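Local coordinates for protein porin (Acinetobacter baumannii AB307-0294, PDB 5DL7) that probably acts as a beta-barrel porin of the outer membrane, letting small molecules, perhaps vanillate or antibiotics, cross that membrane, at residues G148-S153 against N158-G163; D126-P129 against F135-P138; D35-P40 against H392-M397; L356-Q361 against P398-F403. One frame throughout, in Å; residues are numbered along the deposited sequence.

Contact 1 of 4, residues G148-S153 against N158-G163. With C8E ((hydroxyethyloxy)tri(ethyloxy)octane), chain J.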
loop_
_atom_site.group_PDB
_atom_site.type_symbol
_atom_site.label_atom_id
_atom_site.label_comp_id
_atom_site.label_asym_id
_atom_site.label_seq_id
_atom_site.Cartn_x
_atom_site.Cartn_y
_atom_site.Cartn_z
ATOM N N GLY A 148 -2.742 4.838 -18.297
ATOM C CA GLY A 148 -4.126 5.170 -18.723
ATOM C C GLY A 148 -4.403 6.631 -18.609
ATOM O O GLY A 148 -3.538 7.497 -18.905
ATOM N N ILE A 149 -5.637 6.918 -18.141
ATOM C CA ILE A 149 -6.173 8.282 -18.053
ATOM C C ILE A 149 -6.755 8.406 -16.630
ATOM O O ILE A 149 -7.317 7.501 -15.991
ATOM C CB ILE A 149 -7.284 8.444 -19.054
ATOM C CG1 ILE A 149 -6.660 8.353 -20.466
ATOM C CG2 ILE A 149 -7.928 9.782 -18.872
ATOM C CD1 ILE A 149 -7.760 7.865 -21.418
ATOM N N ARG A 150 -6.500 9.627 -16.128
ATOM C CA ARG A 150 -7.044 10.030 -14.787
ATOM C C ARG A 150 -7.717 11.389 -15.037
ATOM O O ARG A 150 -7.212 12.261 -15.650
ATOM C CB ARG A 150 -5.941 10.214 -13.749
ATOM C CG ARG A 150 -6.370 10.628 -12.289
ATOM C CD ARG A 150 -5.206 11.147 -11.498
ATOM N NE ARG A 150 -5.641 11.346 -10.118
ATOM C CZ ARG A 150 -5.077 12.248 -9.276
ATOM N NH1 ARG A 150 -4.048 12.872 -9.602
ATOM N NH2 ARG A 150 -5.606 12.415 -8.069
ATOM N N PHE A 151 -8.891 11.547 -14.441
ATOM C CA PHE A 151 -9.584 12.861 -14.464
ATOM C C PHE A 151 -9.909 13.213 -12.980
ATOM O O PHE A 151 -10.300 12.364 -12.157
ATOM C CB PHE A 151 -10.882 12.773 -15.186
ATOM C CG PHE A 151 -11.683 14.108 -15.111
ATOM C CD1 PHE A 151 -11.377 15.090 -15.916
ATOM C CD2 PHE A 151 -12.724 14.234 -14.109
ATOM C CE1 PHE A 151 -12.031 16.340 -15.865
ATOM C CE2 PHE A 151 -13.409 15.461 -14.041
ATOM C CZ PHE A 151 -13.049 16.474 -14.916
ATOM N N VAL A 152 -9.677 14.505 -12.676
ATOM C CA VAL A 152 -9.845 14.970 -11.286
ATOM C C VAL A 152 -10.566 16.316 -11.424
ATOM O O VAL A 152 -10.225 17.178 -12.263
ATOM C CB VAL A 152 -8.609 15.246 -10.499
ATOM C CG1 VAL A 152 -8.929 15.757 -9.103
ATOM C CG2 VAL A 152 -7.902 14.021 -10.268
ATOM N N SER A 153 -11.695 16.485 -10.657
ATOM C CA SER A 153 -12.365 17.847 -10.637
ATOM C C SER A 153 -12.371 18.284 -9.195
ATOM O O SER A 153 -12.872 17.600 -8.294
ATOM C CB SER A 153 -13.755 17.866 -11.166
ATOM O OG SER A 153 -14.288 19.169 -11.106
ATOM N N ASN A 158 -14.779 21.544 -1.437
ATOM C CA ASN A 158 -14.715 20.448 -0.389
ATOM C C ASN A 158 -14.875 19.051 -0.987
ATOM O O ASN A 158 -14.605 18.105 -0.273
ATOM C CB ASN A 158 -15.778 20.680 0.765
ATOM C CG ASN A 158 -15.717 22.031 1.350
ATOM O OD1 ASN A 158 -16.712 22.914 1.315
ATOM N ND2 ASN A 158 -14.536 22.357 1.691
ATOM N N LEU A 159 -15.183 18.940 -2.301
ATOM C CA LEU A 159 -15.429 17.642 -2.923
ATOM C C LEU A 159 -14.419 17.438 -4.048
ATOM O O LEU A 159 -14.316 18.220 -4.913
ATOM C CB LEU A 159 -16.794 17.612 -3.415
ATOM C CG LEU A 159 -17.317 16.348 -4.064
ATOM C CD1 LEU A 159 -17.321 15.104 -3.177
ATOM C CD2 LEU A 159 -18.721 16.528 -4.612
ATOM N N GLN A 160 -13.727 16.350 -4.055
ATOM C CA GLN A 160 -12.879 16.047 -5.142
ATOM C C GLN A 160 -13.492 14.854 -5.879
ATOM O O GLN A 160 -13.658 13.818 -5.245
ATOM C CB GLN A 160 -11.502 15.606 -4.609
ATOM C CG GLN A 160 -10.587 15.242 -5.777
ATOM C CD GLN A 160 -9.065 15.281 -5.426
ATOM O OE1 GLN A 160 -8.450 16.347 -5.308
ATOM N NE2 GLN A 160 -8.447 14.111 -5.495
ATOM N N LEU A 161 -13.804 14.967 -7.126
ATOM C CA LEU A 161 -14.368 13.905 -7.952
ATOM C C LEU A 161 -13.135 13.395 -8.801
ATOM O O LEU A 161 -12.360 14.182 -9.305
ATOM C CB LEU A 161 -15.358 14.496 -8.909
ATOM C CG LEU A 161 -16.574 15.005 -8.100
ATOM C CD1 LEU A 161 -17.413 15.755 -9.118
ATOM C CD2 LEU A 161 -17.296 13.895 -7.405
ATOM N N GLU A 162 -13.063 12.031 -8.913
ATOM C CA GLU A 162 -11.885 11.510 -9.635
ATOM C C GLU A 162 -12.344 10.210 -10.310
ATOM O O GLU A 162 -13.212 9.473 -9.795
ATOM C CB GLU A 162 -10.897 11.067 -8.481
ATOM C CG GLU A 162 -9.664 10.449 -8.755
ATOM C CD GLU A 162 -8.608 10.772 -7.693
ATOM O OE1 GLU A 162 -9.049 11.284 -6.538
ATOM O OE2 GLU A 162 -7.454 10.551 -8.067
ATOM N N GLY A 163 -11.718 9.912 -11.464
ATOM C CA GLY A 163 -11.842 8.603 -12.077
ATOM C C GLY A 163 -10.536 8.208 -12.766
ATOM O O GLY A 163 -9.669 9.067 -13.063
HETATM C C10 C8E J . -5.512 4.563 -22.385
HETATM C C11 C8E J . -3.966 4.444 -22.442
HETATM O O12 C8E J . -3.360 5.711 -22.766
HETATM C C13 C8E J . -2.042 6.069 -22.208
HETATM C C14 C8E J . -0.747 5.369 -22.728
HETATM O O15 C8E J . 0.360 6.115 -22.132
HETATM C C16 C8E J . 1.748 5.939 -22.379
HETATM C C17 C8E J . 2.693 6.935 -21.643
HETATM O O18 C8E J . 2.164 8.125 -22.228
HETATM C C19 C8E J . 2.713 9.333 -21.797
HETATM C C20 C8E J . 1.796 10.313 -22.550
HETATM O O21 C8E J . 2.425 11.568 -22.497
HETATM O O HOH W 1 -15.348 18.835 -7.424
#
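Arg150 and Glu162 each leave the backbone with CG anti to N (chi1 -180° and 177°) and run on extended, so that the two charged ends meet alongside Val152 on one side of a beta hairpin. The guanidinium approaches side-on and spends two nitrogens on a single oxygen: NE of Arg150 lies 2.9 Å from Glu162 OE2, and NH2 of Arg150 lies 2.6 Å from that same OE2. The oxygen sits nearly in the guanidinium plane, whereas both donors come from one face of the carboxylate, the two planes being 40° apart. Gln160 NE2 donates to the other oxygen, Glu162 OE1, at 3.1 Å. Val152 packs against Arg150 and Gln160, its CG2 over one guanidinium face near the rim and CG1 3.7 Å from Gln160 CD.

Beneath them the antiparallel strands pair Phe151 with Gly163 and Ser153 with Leu161 through hydrogen bonds, and Val152 with Glu162 without. Phe151 and Leu161 belong to the other face, as expected for the outer wall of a barrel. Toward the turn, a water bridges Ser153 O and Leu159 O. With both carboxylate oxygens engaged by donors, Glu162 is probably kept ionised, its charge balanced by Arg150.

Contact 2 of 4, residues D126-P129 against F135-P138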
loop_
_atom_site.group_PDB
_atom_site.type_symbol
_atom_site.label_atom_id
_atom_site.label_comp_id
_atom_site.label_asym_id
_atom_site.label_seq_id
_atom_site.Cartn_x
_atom_site.Cartn_y
_atom_site.Cartn_z
ATOM N N ASP A 126 1.512 7.635 -17.522
ATOM C CA ASP A 126 1.910 6.864 -16.394
ATOM C C ASP A 126 1.279 7.521 -15.119
ATOM O O ASP A 126 1.295 8.744 -15.113
ATOM C CB ASP A 126 3.395 6.807 -16.243
ATOM C CG ASP A 126 4.134 5.811 -17.523
ATOM O OD1 ASP A 126 3.943 4.423 -17.576
ATOM O OD2 ASP A 126 4.791 6.459 -18.445
ATOM N N LEU A 127 0.665 6.695 -14.294
ATOM C CA LEU A 127 -0.151 7.197 -13.150
ATOM C C LEU A 127 0.223 6.463 -11.886
ATOM O O LEU A 127 0.543 5.250 -11.888
ATOM C CB LEU A 127 -1.630 7.021 -13.463
ATOM C CG LEU A 127 -2.045 7.687 -14.729
ATOM C CD1 LEU A 127 -3.502 7.199 -15.103
ATOM C CD2 LEU A 127 -2.073 9.205 -14.555
ATOM N N VAL A 128 0.039 7.144 -10.699
ATOM C CA VAL A 128 0.284 6.473 -9.391
ATOM C C VAL A 128 -1.024 6.682 -8.554
ATOM O O VAL A 128 -1.205 7.662 -7.849
ATOM C CB VAL A 128 1.470 7.168 -8.659
ATOM C CG1 VAL A 128 1.764 6.449 -7.350
ATOM C CG2 VAL A 128 2.717 7.168 -9.585
ATOM N N PRO A 129 -2.030 5.877 -8.811
ATOM C CA PRO A 129 -3.370 6.012 -8.137
ATOM C C PRO A 129 -3.252 5.789 -6.668
ATOM O O PRO A 129 -2.401 5.024 -6.235
ATOM C CB PRO A 129 -4.214 4.962 -8.822
ATOM C CG PRO A 129 -3.400 4.484 -10.090
ATOM C CD PRO A 129 -1.982 4.735 -9.763
ATOM N N PHE A 135 -4.814 1.322 -5.453
ATOM C CA PHE A 135 -3.828 2.039 -4.661
ATOM C C PHE A 135 -2.437 1.507 -4.954
ATOM O O PHE A 135 -2.071 0.380 -4.681
ATOM C CB PHE A 135 -4.146 1.803 -3.141
ATOM C CG PHE A 135 -3.459 2.827 -2.259
ATOM C CD1 PHE A 135 -2.137 2.593 -1.876
ATOM C CD2 PHE A 135 -4.038 3.944 -1.844
ATOM C CE1 PHE A 135 -1.440 3.469 -1.045
ATOM C CE2 PHE A 135 -3.277 4.906 -1.087
ATOM C CZ PHE A 135 -2.008 4.629 -0.743
ATOM N N SER A 136 -1.635 2.402 -5.572
ATOM C CA SER A 136 -0.259 1.977 -5.924
ATOM C C SER A 136 0.513 1.537 -4.658
ATOM O O SER A 136 0.627 2.274 -3.684
ATOM C CB SER A 136 0.455 3.168 -6.459
ATOM O OG SER A 136 1.910 3.068 -6.377
ATOM N N SER A 137 1.046 0.371 -4.721
ATOM C CA SER A 137 1.889 -0.079 -3.598
ATOM C C SER A 137 3.164 0.751 -3.447
ATOM O O SER A 137 3.988 0.850 -4.352
ATOM C CB SER A 137 2.302 -1.551 -3.760
ATOM O OG SER A 137 3.130 -1.959 -2.699
ATOM N N PRO A 138 3.391 1.293 -2.268
ATOM C CA PRO A 138 4.554 1.927 -1.954
ATOM C C PRO A 138 5.526 0.993 -1.095
ATOM O O PRO A 138 6.560 1.540 -0.681
ATOM C CB PRO A 138 4.046 3.119 -1.021
ATOM C CG PRO A 138 3.123 2.320 -0.239
ATOM C CD PRO A 138 2.339 1.394 -1.174
#
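Val128 and Pro129 face Phe135 and Ser136 across a short hairpin-like excursion, where the chain leaves a wall strand of the beta barrel and folds toward its interior. Long loops that bend inward and narrow the channel are a hallmark of OprD-family porins, and the position of this one, near the centre of the chain, is consistent with such a role.

At the start of the first segment, Asp126 is tied to the wall by a salt bridge from its OD1 to Arg147 and a hydrogen bond from its OD2 to the backbone N of Ile111. Leu127 follows with its side chain against Phe164 of strand 159-170.

Contact across the segments begins at Val128. Its CG1 branch, anti to the backbone N (chi1 -178°), comes up to the side chain of Ser136, 3.5 Å from OG and 3.6 Å from CB of that serine. This meeting of methyl and hydroxyl is van der Waals contact; the polar need of Ser136 OG is met by a hydrogen bond with the carbonyl O of Gln144, further along the same loop.

Pro129 carries the polar link. Its ring lies beside Ser136, CD of Pro129 being 4.4 Å from CB of Ser136, and the side chain of Phe135 starts out away from segment 126-129. Pro129 O also passes 3.7 Å from CA of Phe135, then receives the amide of the next residue: Ser136 N donates to Pro129 O at 2.8 Å, almost straight at 175°, with the nitrogen tilted 31° from the carbonyl plane.

Contact 3 of 4, residues D35-P40 against H392-M397. With CA (calcium ion), chain D.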
loop_
_atom_site.group_PDB
_atom_site.type_symbol
_atom_site.label_atom_id
_atom_site.label_comp_id
_atom_site.label_asym_id
_atom_site.label_seq_id
_atom_site.Cartn_x
_atom_site.Cartn_y
_atom_site.Cartn_z
ATOM N N ASP A 35 12.019 -14.061 7.388
ATOM C CA ASP A 35 12.708 -15.329 7.742
ATOM C C ASP A 35 11.677 -16.250 8.202
ATOM O O ASP A 35 11.151 -16.244 9.345
ATOM C CB ASP A 35 13.721 -15.049 8.788
ATOM C CG ASP A 35 14.558 -16.294 9.082
ATOM O OD1 ASP A 35 14.095 -17.411 8.807
ATOM O OD2 ASP A 35 15.643 -15.971 9.639
ATOM N N TYR A 36 11.359 -17.201 7.311
ATOM C CA TYR A 36 10.340 -18.226 7.569
ATOM C C TYR A 36 10.693 -19.078 8.726
ATOM O O TYR A 36 11.852 -19.552 8.838
ATOM C CB TYR A 36 10.151 -19.109 6.346
ATOM C CG TYR A 36 9.905 -18.405 5.117
ATOM C CD1 TYR A 36 8.828 -17.544 4.943
ATOM C CD2 TYR A 36 10.794 -18.578 3.981
ATOM C CE1 TYR A 36 8.534 -16.902 3.722
ATOM C CE2 TYR A 36 10.559 -17.953 2.802
ATOM C CZ TYR A 36 9.413 -17.063 2.660
ATOM O OH TYR A 36 9.247 -16.508 1.444
ATOM N N LYS A 37 9.742 -19.358 9.620
ATOM C CA LYS A 37 9.975 -20.241 10.771
ATOM C C LYS A 37 10.219 -21.707 10.390
ATOM O O LYS A 37 11.068 -22.333 11.059
ATOM C CB LYS A 37 8.919 -20.111 11.838
ATOM C CG LYS A 37 9.010 -18.654 12.338
ATOM C CD LYS A 37 8.683 -18.293 13.804
ATOM C CE LYS A 37 7.213 -18.015 14.077
ATOM N NZ LYS A 37 7.037 -18.539 15.523
ATOM N N LYS A 38 9.519 -22.224 9.390
ATOM C CA LYS A 38 9.534 -23.633 9.036
ATOM C C LYS A 38 10.183 -23.878 7.690
ATOM O O LYS A 38 9.928 -24.920 7.116
ATOM C CB LYS A 38 8.121 -24.140 9.041
ATOM C CG LYS A 38 7.549 -24.154 10.499
ATOM C CD LYS A 38 6.188 -24.837 10.537
ATOM C CE LYS A 38 5.038 -24.019 9.816
ATOM N NZ LYS A 38 3.918 -24.825 9.088
ATOM N N ASP A 39 10.930 -22.915 7.108
ATOM C CA ASP A 39 11.773 -23.121 5.876
ATOM C C ASP A 39 11.069 -23.967 4.826
ATOM O O ASP A 39 11.518 -25.085 4.535
ATOM C CB ASP A 39 13.154 -23.708 6.232
ATOM C CG ASP A 39 13.928 -22.771 7.149
ATOM O OD1 ASP A 39 13.482 -21.547 7.295
ATOM O OD2 ASP A 39 15.007 -23.234 7.637
ATOM N N PRO A 40 10.013 -23.402 4.198
ATOM C CA PRO A 40 9.199 -24.200 3.317
ATOM C C PRO A 40 10.124 -24.367 2.118
ATOM O O PRO A 40 10.489 -23.411 1.412
ATOM C CB PRO A 40 7.969 -23.305 3.026
ATOM C CG PRO A 40 8.482 -21.867 3.252
ATOM C CD PRO A 40 9.509 -22.001 4.325
ATOM N N HIS A 392 6.655 -10.362 14.187
ATOM C CA HIS A 392 6.659 -11.783 14.520
ATOM C C HIS A 392 5.219 -12.219 14.118
ATOM O O HIS A 392 4.235 -11.884 14.788
ATOM C CB HIS A 392 6.819 -11.987 16.086
ATOM C CG HIS A 392 6.632 -13.457 16.548
ATOM N ND1 HIS A 392 7.148 -14.529 15.879
ATOM C CD2 HIS A 392 5.881 -14.008 17.566
ATOM C CE1 HIS A 392 6.842 -15.672 16.511
ATOM N NE2 HIS A 392 6.033 -15.374 17.511
ATOM N N TYR A 393 5.195 -13.070 13.134
ATOM C CA TYR A 393 3.971 -13.532 12.489
ATOM C C TYR A 393 3.849 -15.038 12.580
ATOM O O TYR A 393 4.793 -15.809 12.282
ATOM C CB TYR A 393 3.976 -13.070 11.003
ATOM C CG TYR A 393 2.783 -13.633 10.258
ATOM C CD1 TYR A 393 1.504 -13.186 10.457
ATOM C CD2 TYR A 393 3.034 -14.652 9.306
ATOM C CE1 TYR A 393 0.431 -13.786 9.754
ATOM C CE2 TYR A 393 1.955 -15.253 8.639
ATOM C CZ TYR A 393 0.699 -14.766 8.834
ATOM O OH TYR A 393 -0.426 -15.414 8.164
ATOM N N ARG A 394 2.654 -15.504 13.009
ATOM C CA ARG A 394 2.426 -16.946 13.026
ATOM C C ARG A 394 1.091 -17.252 12.357
ATOM O O ARG A 394 0.083 -16.460 12.489
ATOM C CB ARG A 394 2.289 -17.391 14.421
ATOM C CG ARG A 394 3.413 -17.059 15.411
ATOM C CD ARG A 394 3.055 -17.577 16.849
ATOM N NE ARG A 394 1.859 -16.901 17.440
ATOM C CZ ARG A 394 1.261 -17.366 18.506
ATOM N NH1 ARG A 394 0.191 -16.847 19.006
ATOM N NH2 ARG A 394 1.815 -18.464 19.117
ATOM N N ASN A 395 1.034 -18.423 11.742
ATOM C CA ASN A 395 -0.281 -18.928 11.355
ATOM C C ASN A 395 -0.289 -20.438 11.419
ATOM O O ASN A 395 0.820 -21.041 11.597
ATOM C CB ASN A 395 -0.761 -18.412 9.948
ATOM C CG ASN A 395 -0.037 -19.016 8.780
ATOM O OD1 ASN A 395 0.306 -20.227 8.770
ATOM N ND2 ASN A 395 0.246 -18.208 7.796
ATOM N N ASP A 396 -1.463 -21.073 11.333
ATOM C CA ASP A 396 -1.543 -22.509 11.342
ATOM C C ASP A 396 -2.058 -22.989 9.934
ATOM O O ASP A 396 -2.645 -24.067 9.790
ATOM C CB ASP A 396 -2.421 -23.018 12.477
ATOM C CG ASP A 396 -3.916 -22.637 12.378
ATOM O OD1 ASP A 396 -4.261 -21.794 11.477
ATOM O OD2 ASP A 396 -4.729 -23.064 13.235
ATOM N N MET A 397 -1.814 -22.210 8.934
ATOM C CA MET A 397 -2.291 -22.491 7.572
ATOM C C MET A 397 -1.398 -23.513 6.899
ATOM O O MET A 397 -0.208 -23.650 7.226
ATOM C CB MET A 397 -2.377 -21.193 6.687
ATOM C CG MET A 397 -3.355 -20.286 7.249
ATOM S SD MET A 397 -3.508 -18.842 5.981
ATOM C CE MET A 397 -3.663 -17.556 7.080
HETATM CA CA CA D . 14.158 -19.544 8.223
HETATM O O HOH W 2 1.221 -23.834 9.618
HETATM O O HOH W 3 14.329 -19.589 10.496
#
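Lys37 reaches His392 from just beyond the end of strand 22-36, at the rim of the beta barrel, where strand 406-418 runs between that strand and strand 384-395. The lysine chain, kinked along its length (chi3 -87°), crosses the histidine at about a right angle and brings NZ to the ring edge, 3.0 Å from His392 CE1. No hydrogen bond joins them, the nearest ring atom being a carbon, and so short an approach makes the exact placing of the amine doubtful. Lys37 CE resting 3.7 Å from Tyr393 O, and CG of Arg394 flanking the amine, also make this the close-packed part of the contact. Partners outside hold these residues: His392 ND1 bonds to Asn407 OD1, Arg394 forms a salt bridge with Asp366, and Tyr393 OH bonds to Glu365.

The other half is loose and wet. Lys38 is linked to the opposite segment through a water, which accepts from Lys38 NZ at 2.9 Å and donates to Met397 O at 2.8 Å, with a weak further bond to Asn395 O.

Calcium ties together the chain round the two lysines and probably steadies it. Asp35 OD1 binds it at 2.2 Å, Tyr36 O at 2.4 Å and Asp39 OD1 at 2.3 Å; a water and Thr44 complete the site. Lys37 and Lys38 meanwhile start out toward the neighbouring segment.

There, Asn395 OD1 accepts from Met397 N in an Asx turn, and Asn395 ND2 donates to Tyr393 OH at 2.9 Å, nearly straight at 171°.

Contact 4 of 4, residues L356-Q361 against P398-F403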
loop_
_atom_site.group_PDB
_atom_site.type_symbol
_atom_site.label_atom_id
_atom_site.label_comp_id
_atom_site.label_asym_id
_atom_site.label_seq_id
_atom_site.Cartn_x
_atom_site.Cartn_y
_atom_site.Cartn_z
ATOM N N LEU A 356 -11.624 -22.750 2.274
ATOM C CA LEU A 356 -12.603 -23.293 1.247
ATOM C C LEU A 356 -12.498 -24.791 1.043
ATOM O O LEU A 356 -13.530 -25.463 0.798
ATOM C CB LEU A 356 -12.522 -22.632 -0.162
ATOM C CG LEU A 356 -12.622 -21.107 -0.221
ATOM C CD1 LEU A 356 -12.378 -20.644 -1.697
ATOM C CD2 LEU A 356 -13.857 -20.678 0.549
ATOM N N GLN A 357 -11.301 -25.375 0.954
ATOM C CA GLN A 357 -11.013 -26.734 0.607
ATOM C C GLN A 357 -10.834 -27.678 1.814
ATOM O O GLN A 357 -10.382 -28.814 1.625
ATOM C CB GLN A 357 -9.736 -26.715 -0.411
ATOM C CG GLN A 357 -9.767 -27.813 -1.374
ATOM C CD GLN A 357 -8.880 -27.640 -2.614
ATOM O OE1 GLN A 357 -9.120 -26.537 -3.246
ATOM N NE2 GLN A 357 -7.878 -28.541 -3.018
ATOM N N TYR A 358 -11.260 -27.208 3.024
ATOM C CA TYR A 358 -10.931 -27.843 4.300
ATOM C C TYR A 358 -12.174 -28.178 5.091
ATOM O O TYR A 358 -12.070 -28.466 6.338
ATOM C CB TYR A 358 -9.896 -27.025 5.130
ATOM C CG TYR A 358 -8.585 -26.942 4.432
ATOM C CD1 TYR A 358 -8.436 -25.913 3.483
ATOM C CD2 TYR A 358 -7.572 -27.856 4.597
ATOM C CE1 TYR A 358 -7.252 -25.867 2.766
ATOM C CE2 TYR A 358 -6.352 -27.770 3.965
ATOM C CZ TYR A 358 -6.218 -26.780 2.968
ATOM O OH TYR A 358 -5.032 -26.784 2.260
ATOM N N GLY A 359 -13.294 -28.262 4.442
ATOM C CA GLY A 359 -14.538 -28.574 5.187
ATOM C C GLY A 359 -14.834 -27.536 6.282
ATOM O O GLY A 359 -14.758 -26.286 6.114
ATOM N N ASP A 360 -15.069 -28.068 7.514
ATOM C CA ASP A 360 -15.393 -27.158 8.644
ATOM C C ASP A 360 -14.156 -26.717 9.370
ATOM O O ASP A 360 -14.252 -25.897 10.315
ATOM C CB ASP A 360 -16.276 -27.860 9.749
ATOM C CG ASP A 360 -17.609 -28.253 9.190
ATOM O OD1 ASP A 360 -18.221 -27.438 8.455
ATOM O OD2 ASP A 360 -18.066 -29.324 9.593
ATOM N N GLN A 361 -12.953 -27.157 8.922
ATOM C CA GLN A 361 -11.722 -26.653 9.529
ATOM C C GLN A 361 -11.564 -25.133 9.315
ATOM O O GLN A 361 -11.730 -24.671 8.175
ATOM C CB GLN A 361 -10.534 -27.460 9.062
ATOM C CG GLN A 361 -9.224 -27.032 9.640
ATOM C CD GLN A 361 -8.090 -27.989 9.243
ATOM O OE1 GLN A 361 -8.069 -28.635 8.177
ATOM N NE2 GLN A 361 -7.122 -27.992 10.052
ATOM N N PRO A 398 -1.865 -24.195 5.873
ATOM C CA PRO A 398 -1.114 -25.152 5.186
ATOM C C PRO A 398 0.032 -24.560 4.349
ATOM O O PRO A 398 0.098 -23.362 4.061
ATOM C CB PRO A 398 -2.105 -25.852 4.266
ATOM C CG PRO A 398 -3.435 -25.397 4.810
ATOM C CD PRO A 398 -3.249 -24.161 5.499
ATOM N N THR A 399 0.981 -25.407 4.096
ATOM C CA THR A 399 2.209 -24.943 3.444
ATOM C C THR A 399 2.108 -24.482 1.998
ATOM O O THR A 399 3.032 -23.862 1.472
ATOM C CB THR A 399 3.370 -26.038 3.579
ATOM O OG1 THR A 399 2.948 -27.139 2.865
ATOM C CG2 THR A 399 3.552 -26.311 5.005
ATOM N N ASN A 400 0.970 -24.723 1.299
ATOM C CA ASN A 400 0.795 -24.309 -0.063
ATOM C C ASN A 400 0.155 -22.900 -0.090
ATOM O O ASN A 400 -0.223 -22.430 -1.207
ATOM C CB ASN A 400 -0.017 -25.295 -0.802
ATOM C CG ASN A 400 -1.472 -25.468 -0.236
ATOM O OD1 ASN A 400 -1.657 -25.439 0.952
ATOM N ND2 ASN A 400 -2.444 -25.720 -1.103
ATOM N N MET A 401 -0.016 -22.245 1.024
ATOM C CA MET A 401 -0.672 -20.911 1.082
ATOM C C MET A 401 0.362 -19.821 0.815
ATOM O O MET A 401 1.566 -20.102 0.661
ATOM C CB MET A 401 -1.334 -20.707 2.397
ATOM C CG MET A 401 -2.529 -21.706 2.570
ATOM S SD MET A 401 -3.796 -21.512 1.340
ATOM C CE MET A 401 -4.477 -23.208 1.388
ATOM N N THR A 402 -0.065 -18.564 0.773
ATOM C CA THR A 402 0.809 -17.461 0.373
ATOM C C THR A 402 1.615 -16.973 1.505
ATOM O O THR A 402 2.760 -16.544 1.304
ATOM C CB THR A 402 -0.122 -16.344 -0.151
ATOM O OG1 THR A 402 -0.841 -16.810 -1.289
ATOM C CG2 THR A 402 0.720 -15.115 -0.574
ATOM N N PHE A 403 1.100 -16.972 2.716
ATOM C CA PHE A 403 1.826 -16.373 3.885
ATOM C C PHE A 403 2.193 -17.485 4.838
ATOM O O PHE A 403 1.345 -18.382 5.147
ATOM C CB PHE A 403 0.970 -15.313 4.547
ATOM C CG PHE A 403 0.608 -14.180 3.614
ATOM C CD1 PHE A 403 1.653 -13.369 3.116
ATOM C CD2 PHE A 403 -0.680 -13.968 3.208
ATOM C CE1 PHE A 403 1.292 -12.226 2.309
ATOM C CE2 PHE A 403 -0.986 -12.912 2.371
ATOM C CZ PHE A 403 0.021 -12.075 1.871
HETATM O O HOH W 4 -5.746 -26.178 -0.576
#
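Tyr358 sets its phenol end against Pro398 where two loops joining strands of the beta barrel come together, each shaped by a beta turn. The first shell is small. OH of Tyr358 stands 3.3 Å from Pro398 CG, and the ring carbon CZ of Tyr358 lies 3.6 Å from that same CG, the two side chains running past one another, oppositely directed. Met401 comes to meet the tyrosine, its CE on the same side of the ring plane as Pro398 CG and 3.7 Å from Tyr358 OH; a bend at chi2 (-61°) turns the terminal methyl toward the phenol. The hydroxyl makes no direct hydrogen bond to the other segment. Instead a water sits 3.0 Å from Tyr358 OH and makes a weak link to Asn400 ND2.

Outward from these atoms, Phe363 packs edge-to-face with the Tyr358 ring, and Asn400 O accepts a hydrogen bond from His187 NE2, so a further loop backs the second segment. Several of the residues, Tyr358 and Asn400 among them, also touch a crystal neighbour, which may influence the loop positions.

The turns that carry these residues position them. Pro398 to Met401 form a type I turn, closed by Met401 N to Pro398 O at 3.2 Å. Tyr358 to Gln361 form a type II' turn with Gly359 at its second position, where the positive phi of 59° suits glycine, and Gln361 N donates to Tyr358 O at 3.0 Å.

How the contacts relate
Along the chain, contact 2 closes before contact 1 opens, and both lie within the long span that contact 3 bridges; the segments of contact 4 alternate with those of contact 3. The first two adjoin, their centres 14 Å apart, through Leu127 CD1 packing on the backbone of Gly148 and Ile149, which joins the strand leading into the inward excursion to the wall hairpin. Contacts 3 and 4, also 14 Å apart between centres, share the continuous end of strand 384-395 and its loop, and a probable hydrogen bond from Asn395 ND2 to Phe403 O. Contacts 1 and 3, centres 42 Å apart, flank the chain's centre; contact 2 lies toward the barrel interior, consistent with narrowing the channel.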